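PDB 2P4F: similar to sp|P32453 Saccharomyces cerevisiae YNL315c ATP11 from Candida glabrata CBS 138, which probably acts as a mitochondrial chaperone that binds unassembled subunits of the F1 part of ATP synthase during its assembly. Local coordinates for residues V135-Y140 and K227-M232. Sequence-based numbering, arbitrary orientation.
Sequences VAVVPY and KDMVLM
Val137 sits between two longer side chains on one face of a strand pair. Val137 CG2 lies 3.5 Å from Leu231 CD2, the two side chains running side by side in the same direction, while Val137 CG1 is pressed against Met229 CE at 3.4 Å, tighter than usual for carbon. Met229 reaches it because its chain bends at the last torsion (chi3 86°), a freedom that suits an unbranched thioether. Helix 116-126 packs on this face. The strands belong to the antiparallel sheet of the half barrel: 133-139 is an outermost strand and 229-236 its neighbour, and Ala136 with Met232 and Val138 with Val230 are hydrogen-bonded pairs. On the other face the small Ala136 leaves room for Met232, whose CE curls to 3.7 Å from Ala136 CB. Val230, the partner of Val138, brings CG2 to the edge of the Tyr140 ring, 3.7 Å from Tyr140 CD1 and near the ring plane. Pro139, which has no N-H to give, occupies a non-hydrogen-bonded position and stands at the N-cap of helix 140-153. Tyr140 N donates a hydrogen bond to Asp228 O at 3.0 Å, from well above the carbonyl plane, and Asp228 OD1 accepts one from Val141 N.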
loop_
_atom_site.group_PDB
_atom_site.type_symbol
_atom_site.label_atom_id
_atom_site.label_comp_id
_atom_site.label_asym_id
_atom_site.label_seq_id
_atom_site.Cartn_x
_atom_site.Cartn_y
_atom_site.Cartn_z
ATOM N N VAL A 135 4.275 -7.681 -6.112
ATOM C CA VAL A 135 4.323 -7.019 -7.393
ATOM C C VAL A 135 2.912 -6.911 -7.940
ATOM O O VAL A 135 2.187 -7.907 -7.856
ATOM C CB VAL A 135 5.200 -7.801 -8.400
ATOM C CG1 VAL A 135 5.282 -7.087 -9.734
ATOM C CG2 VAL A 135 6.600 -7.987 -7.823
ATOM N N ALA A 136 2.537 -5.757 -8.481
ATOM C CA ALA A 136 1.210 -5.625 -9.086
ATOM C C ALA A 136 1.258 -4.562 -10.159
ATOM O O ALA A 136 2.171 -3.726 -10.162
ATOM C CB ALA A 136 0.151 -5.252 -8.045
ATOM N N VAL A 137 0.249 -4.626 -11.027
ATOM C CA VAL A 137 -0.031 -3.531 -11.937
ATOM C C VAL A 137 -1.494 -3.135 -11.713
ATOM O O VAL A 137 -2.347 -4.041 -11.817
ATOM C CB VAL A 137 0.231 -3.960 -13.381
ATOM C CG1 VAL A 137 -0.136 -2.831 -14.327
ATOM C CG2 VAL A 137 1.696 -4.348 -13.523
ATOM N N VAL A 138 -1.786 -1.895 -11.418
ATOM C CA VAL A 138 -3.090 -1.379 -10.978
ATOM C C VAL A 138 -3.596 -0.357 -11.960
ATOM O O VAL A 138 -2.811 0.516 -12.323
ATOM C CB VAL A 138 -2.924 -0.710 -9.576
ATOM C CG1 VAL A 138 -4.205 -0.191 -8.999
ATOM C CG2 VAL A 138 -2.289 -1.709 -8.589
ATOM N N PRO A 139 -4.812 -0.396 -12.474
ATOM C CA PRO A 139 -5.239 0.712 -13.355
ATOM C C PRO A 139 -5.376 1.964 -12.516
ATOM O O PRO A 139 -5.812 1.950 -11.350
ATOM C CB PRO A 139 -6.620 0.308 -13.898
ATOM C CG PRO A 139 -7.072 -0.776 -13.000
ATOM C CD PRO A 139 -5.868 -1.407 -12.355
ATOM N N TYR A 140 -5.003 3.070 -13.140
ATOM C CA TYR A 140 -5.028 4.329 -12.398
ATOM C C TYR A 140 -6.454 4.812 -12.171
ATOM O O TYR A 140 -6.887 5.012 -11.022
ATOM C CB TYR A 140 -4.184 5.366 -13.148
ATOM C CG TYR A 140 -4.170 6.656 -12.335
ATOM C CD1 TYR A 140 -3.421 6.783 -11.167
ATOM C CD2 TYR A 140 -4.910 7.767 -12.770
ATOM C CE1 TYR A 140 -3.400 7.964 -10.420
ATOM C CE2 TYR A 140 -4.883 8.936 -12.012
ATOM C CZ TYR A 140 -4.137 9.028 -10.860
ATOM O OH TYR A 140 -4.131 10.186 -10.148
ATOM N N LYS A 227 -0.612 5.547 -20.036
ATOM C CA LYS A 227 -1.082 4.166 -20.176
ATOM C C LYS A 227 -2.119 3.788 -19.128
ATOM O O LYS A 227 -2.532 2.638 -19.102
ATOM C CB LYS A 227 0.071 3.174 -20.046
ATOM C CG LYS A 227 1.008 3.189 -21.248
ATOM C CD LYS A 227 2.195 2.233 -21.034
ATOM C CE LYS A 227 2.600 1.679 -22.390
ATOM N NZ LYS A 227 3.424 2.736 -23.072
ATOM N N ASP A 228 -2.524 4.742 -18.262
ATOM C CA ASP A 228 -3.502 4.433 -17.227
ATOM C C ASP A 228 -3.102 3.245 -16.345
ATOM O O ASP A 228 -3.934 2.452 -15.903
ATOM C CB ASP A 228 -4.877 4.182 -17.874
ATOM C CG ASP A 228 -5.983 4.232 -16.840
ATOM O OD1 ASP A 228 -5.930 4.943 -15.813
ATOM O OD2 ASP A 228 -6.967 3.481 -17.061
ATOM N N MET A 229 -1.814 3.148 -16.053
ATOM C CA MET A 229 -1.210 2.076 -15.287
ATOM C C MET A 229 -0.389 2.561 -14.121
ATOM O O MET A 229 0.312 3.561 -14.296
ATOM C CB MET A 229 -0.193 1.312 -16.186
ATOM C CG MET A 229 -0.731 0.491 -17.314
ATOM S SD MET A 229 0.758 -0.082 -18.216
ATOM C CE MET A 229 1.114 -1.558 -17.269
ATOM N N VAL A 230 -0.485 1.865 -12.998
ATOM C CA VAL A 230 0.384 2.110 -11.833
ATOM C C VAL A 230 1.185 0.858 -11.590
ATOM O O VAL A 230 0.575 -0.242 -11.555
ATOM C CB VAL A 230 -0.461 2.486 -10.584
ATOM C CG1 VAL A 230 0.385 2.560 -9.337
ATOM C CG2 VAL A 230 -1.177 3.799 -10.899
ATOM N N LEU A 231 2.484 0.949 -11.445
ATOM C CA LEU A 231 3.332 -0.242 -11.220
ATOM C C LEU A 231 3.659 -0.279 -9.736
ATOM O O LEU A 231 4.116 0.751 -9.172
ATOM C CB LEU A 231 4.604 -0.122 -12.065
ATOM C CG LEU A 231 4.337 -0.223 -13.588
ATOM C CD1 LEU A 231 5.725 -0.316 -14.232
ATOM C CD2 LEU A 231 3.474 -1.365 -13.964
ATOM N N MET A 232 3.443 -1.440 -9.091
ATOM C CA MET A 232 3.714 -1.558 -7.649
ATOM C C MET A 232 4.804 -2.537 -7.353
ATOM O O MET A 232 4.794 -3.597 -8.017
ATOM C CB MET A 232 2.411 -2.033 -6.958
ATOM C CG MET A 232 2.572 -2.072 -5.442
ATOM S SD MET A 232 1.196 -3.004 -4.672
ATOM C CE MET A 232 1.861 -4.661 -4.857
#